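Local atomic coordinates of alpha-L-rhamnosidase (Streptomyces avermitilis, PDB entry 3W5N), a protein that hydrolyses terminal alpha-L-rhamnose from citrus flavonoids and gum arabic, and carries a calcium-dependent carbohydrate-binding module that binds L-rhamnose. Residues Phe159-Asp164 and Asp254-Ser259. Numbering follows the deposited sequence.
With RAM (alpha-L-rhamnopyranose), chain F.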
ATOM      1  N   PHE A 159      41.240  22.080   6.151  1.00  9.77           N
ATOM      2  CA  PHE A 159      40.762  23.396   5.720  1.00  9.54           C
ATOM      3  C   PHE A 159      40.296  24.193   6.915  1.00  9.94           C
ATOM      4  O   PHE A 159      39.678  23.627   7.855  1.00  9.82           O
ATOM      5  CB  PHE A 159      39.575  23.274   4.732  1.00  9.07           C
ATOM      6  CG  PHE A 159      39.871  22.415   3.534  1.00  9.07           C
ATOM      7  CD1 PHE A 159      39.793  21.021   3.630  1.00  8.99           C
ATOM      8  CD2 PHE A 159      40.260  22.985   2.315  1.00  8.90           C
ATOM      9  CE1 PHE A 159      40.101  20.201   2.549  1.00  9.06           C
ATOM     10  CE2 PHE A 159      40.556  22.169   1.220  1.00  9.04           C
ATOM     11  CZ  PHE A 159      40.477  20.777   1.336  1.00  8.88           C
ATOM     12  N   ARG A 160      40.583  25.492   6.861  1.00  9.98           N
ATOM     13  CA  ARG A 160      40.204  26.442   7.900  1.00 10.45           C
ATOM     14  C   ARG A 160      39.724  27.753   7.320  1.00 10.88           C
ATOM     15  O   ARG A 160      40.219  28.209   6.280  1.00 10.67           O
ATOM     16  CB  ARG A 160      41.401  26.741   8.816  1.00 10.12           C
ATOM     17  CG  ARG A 160      41.655  25.678   9.870  1.00 10.36           C
ATOM     18  CD  ARG A 160      42.876  26.000  10.729  1.00 10.03           C
ATOM     19  NE  ARG A 160      42.831  27.352  11.274  1.00 10.44           N
ATOM     20  CZ  ARG A 160      42.343  27.670  12.472  1.00 10.55           C
ATOM     21  NH1 ARG A 160      41.868  26.719  13.265  1.00 10.60           N
ATOM     22  NH2 ARG A 160      42.332  28.936  12.872  1.00 10.64           N
ATOM     23  N   ARG A 161      38.779  28.368   8.019  1.00 11.66           N
ATOM     24  CA  ARG A 161      38.306  29.692   7.651  1.00 13.30           C
ATOM     25  C   ARG A 161      37.825  30.374   8.917  1.00 13.61           C
ATOM     26  O   ARG A 161      37.090  29.778   9.687  1.00 13.47           O
ATOM     27  CB  ARG A 161      37.143  29.546   6.684  1.00 14.16           C
ATOM     28  CG  ARG A 161      36.414  30.822   6.338  1.00 16.67           C
ATOM     29  CD  ARG A 161      37.150  31.539   5.242  1.00 18.77           C
ATOM     30  NE  ARG A 161      36.291  32.492   4.569  1.00 20.96           N
ATOM     31  CZ  ARG A 161      36.382  33.808   4.704  1.00 23.49           C
ATOM     32  NH1 ARG A 161      37.317  34.351   5.499  1.00 25.19           N
ATOM     33  NH2 ARG A 161      35.538  34.589   4.025  1.00 24.39           N
ATOM     34  N   THR A 162      38.262  31.605   9.133  1.00 14.36           N
ATOM     35  CA  THR A 162      37.680  32.425  10.193  1.00 15.84           C
ATOM     36  C   THR A 162      36.874  33.528   9.543  1.00 16.97           C
ATOM     37  O   THR A 162      37.410  34.295   8.730  1.00 16.99           O
ATOM     38  CB  THR A 162      38.749  33.046  11.101  1.00 16.28           C
ATOM     39  OG1 THR A 162      39.523  31.994  11.683  1.00 16.22           O
ATOM     40  CG2 THR A 162      38.084  33.866  12.203  1.00 16.73           C
ATOM     41  N   VAL A 163      35.601  33.605   9.919  1.00 17.25           N
ATOM     42  CA  VAL A 163      34.684  34.582   9.342  1.00 19.00           C
ATOM     43  C   VAL A 163      34.029  35.445  10.410  1.00 19.15           C
ATOM     44  O   VAL A 163      33.700  34.959  11.488  1.00 16.94           O
ATOM     45  CB  VAL A 163      33.602  33.912   8.482  1.00 19.77           C
ATOM     46  CG1 VAL A 163      34.217  33.425   7.189  1.00 21.50           C
ATOM     47  CG2 VAL A 163      32.902  32.786   9.238  1.00 19.20           C
ATOM     48  N   ASP A 164      33.873  36.726  10.089  1.00 20.44           N
ATOM     49  CA  ASP A 164      33.325  37.720  11.002  1.00 21.73           C
ATOM     50  C   ASP A 164      31.816  37.819  10.734  1.00 21.84           C
ATOM     51  O   ASP A 164      31.384  38.414   9.738  1.00 23.01           O
ATOM     52  CB  ASP A 164      34.028  39.063  10.763  1.00 24.27           C
ATOM     53  CG  ASP A 164      33.662  40.130  11.790  1.00 28.39           C
ATOM     54  OD1 ASP A 164      32.755  39.917  12.621  1.00 27.93           O
ATOM     55  OD2 ASP A 164      34.298  41.206  11.762  1.00 32.75           O
ATOM     56  N   ASP A 254      35.431  28.564  -0.769  1.00 11.50           N
ATOM     57  CA  ASP A 254      36.094  29.294  -1.858  1.00 12.45           C
ATOM     58  C   ASP A 254      37.568  29.474  -1.497  1.00 11.89           C
ATOM     59  O   ASP A 254      38.046  28.865  -0.542  1.00 11.21           O
ATOM     60  CB  ASP A 254      35.369  30.628  -2.186  1.00 13.12           C
ATOM     61  CG  ASP A 254      35.348  31.604  -1.020  1.00 14.37           C
ATOM     62  OD1 ASP A 254      36.235  31.542  -0.142  1.00 15.39           O
ATOM     63  OD2 ASP A 254      34.430  32.462  -0.980  1.00 14.94           O
ATOM     64  N   ALA A 255      38.296  30.280  -2.265  1.00 11.95           N
ATOM     65  CA  ALA A 255      39.742  30.438  -2.062  1.00 12.58           C
ATOM     66  C   ALA A 255      40.134  31.342  -0.878  1.00 13.17           C
ATOM     67  O   ALA A 255      41.324  31.603  -0.666  1.00 14.95           O
ATOM     68  CB  ALA A 255      40.425  30.917  -3.355  1.00 12.70           C
ATOM     69  N   SER A 256      39.154  31.831  -0.118  1.00 12.90           N
ATOM     70  CA  SER A 256      39.432  32.547   1.130  0.50 12.99           C
ATOM     71  C   SER A 256      39.707  31.560   2.272  1.00 12.88           C
ATOM     72  O   SER A 256      40.130  31.958   3.365  1.00 13.31           O
ATOM     73  CB  SER A 256      38.273  33.481   1.501  0.50 13.25           C
ATOM     74  OG  SER A 256      38.112  34.518   0.542  0.50 12.90           O
ATOM     75  N   TRP A 257      39.441  30.274   2.022  1.00 11.97           N
ATOM     76  CA  TRP A 257      39.765  29.191   2.960  1.00 11.73           C
ATOM     77  C   TRP A 257      41.237  28.838   2.864  1.00 11.84           C
ATOM     78  O   TRP A 257      41.825  28.895   1.779  1.00 11.70           O
ATOM     79  CB  TRP A 257      38.949  27.939   2.646  1.00 11.39           C
ATOM     80  CG  TRP A 257      37.506  28.059   3.041  1.00 11.35           C
ATOM     81  CD1 TRP A 257      36.564  28.889   2.481  1.00 11.31           C
ATOM     82  CD2 TRP A 257      36.842  27.341   4.083  1.00 11.33           C
ATOM     83  NE1 TRP A 257      35.355  28.727   3.117  1.00 11.46           N
ATOM     84  CE2 TRP A 257      35.495  27.782   4.101  1.00 11.39           C
ATOM     85  CE3 TRP A 257      37.256  26.381   5.026  1.00 11.63           C
ATOM     86  CZ2 TRP A 257      34.552  27.281   5.017  1.00 11.27           C
ATOM     87  CZ3 TRP A 257      36.313  25.885   5.946  1.00 11.33           C
ATOM     88  CH2 TRP A 257      34.987  26.343   5.930  1.00 11.67           C
ATOM     89  N   LYS A 258      41.838  28.482   3.993  1.00 11.46           N
ATOM     90  CA  LYS A 258      43.210  27.966   3.989  1.00 11.75           C
ATOM     91  C   LYS A 258      43.166  26.456   3.930  1.00 11.51           C
ATOM     92  O   LYS A 258      42.228  25.860   4.427  1.00 11.31           O
ATOM     93  CB  LYS A 258      43.955  28.431   5.248  1.00 12.32           C
ATOM     94  CG  LYS A 258      44.273  29.919   5.267  1.00 13.71           C
ATOM     95  CD  LYS A 258      45.145  30.313   4.067  1.00 14.35           C
ATOM     96  CE  LYS A 258      45.998  31.551   4.349  1.00 15.22           C
ATOM     97  NZ  LYS A 258      47.231  31.236   5.132  1.00 16.27           N
ATOM     98  N   SER A 259      44.177  25.833   3.318  1.00 11.97           N
ATOM     99  CA  SER A 259      44.224  24.393   3.209  1.00 12.04           C
ATOM    100  C   SER A 259      45.645  23.864   3.420  1.00 12.41           C
ATOM    101  O   SER A 259      46.602  24.559   3.105  1.00 11.77           O
ATOM    102  CB  SER A 259      43.704  23.941   1.837  1.00 12.47           C
ATOM    103  OG  SER A 259      43.690  22.512   1.798  1.00 13.72           O
TER
HETATM  104  C1  RAM F1205      44.219  35.786  14.615  1.00 33.86           C
HETATM  105  C2  RAM F1205      44.488  34.274  14.376  1.00 32.22           C
HETATM  106  C3  RAM F1205      43.117  33.640  14.654  1.00 33.54           C
HETATM  107  C4  RAM F1205      42.063  34.113  13.641  1.00 34.53           C
HETATM  108  C5  RAM F1205      41.950  35.652  13.675  1.00 34.14           C
HETATM  109  C6  RAM F1205      41.085  36.194  12.536  1.00 32.59           C
HETATM  110  O1  RAM F1205      43.702  36.118  15.926  1.00 35.25           O
HETATM  111  O2  RAM F1205      44.938  34.304  13.021  1.00 30.61           O
HETATM  112  O3  RAM F1205      43.153  32.212  14.741  1.00 32.22           O
HETATM  113  O4  RAM F1205      40.812  33.453  13.919  1.00 33.61           O
HETATM  114  O5  RAM F1205      43.266  36.280  13.640  1.00 34.45           O
HETATM  115  O   HOH W   1      34.685  32.191   2.581  1.00 22.44           O
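In the rhamnose-binding CBM67 module, Arg160 of strand 156-165 pairs with Lys258 of the outermost strand 258-260 as an antiparallel hydrogen-bonded pair of the five-stranded sheet. Arg160 N gives to Lys258 O at 3.0 Å, and Lys258 N returns a bond to Arg160 O at 2.8 Å. Before this strand, a type I turn, Asp254 to Trp257, brings Trp257 against Arg161. Arg161 CB sits over the indole in a CH-pi contact, 3.4 Å from the centroid of the six-membered ring of Trp257 and 12° off its normal. With CG anti to the backbone N (chi1 172°) and a bend at chi2, the Arg161 chain crosses the indole and sets its guanidinium 71° from the ring plane. That guanidinium is sandwiched between Val163 CG1 and Ser256 CB. One water accepts from Arg161 NE (2.6 Å) and donates to Asp254 OD1, which also takes Ser256 N in an Asx turn. On the neighbouring pair, Ser259 OG lies over the Phe159 ring, 3.2 Å from Phe159 CE2, and hydrogen-bonds Trp158 O. On the face of Arg160 and Lys258, Thr162 OG1 hydrogen-bonds Thr221 OG1 and, at 3.0 Å, O4 of a rhamnose other than the one at Asp179 and Trp203. Asp275 (salt bridge) and the carbonyls of Trp268 and Glu270 hold the Arg160 guanidinium. Arg161 NE and Asp254 OD1, 4.8 Å apart, thus meet through water, their opposite charges probably attracting.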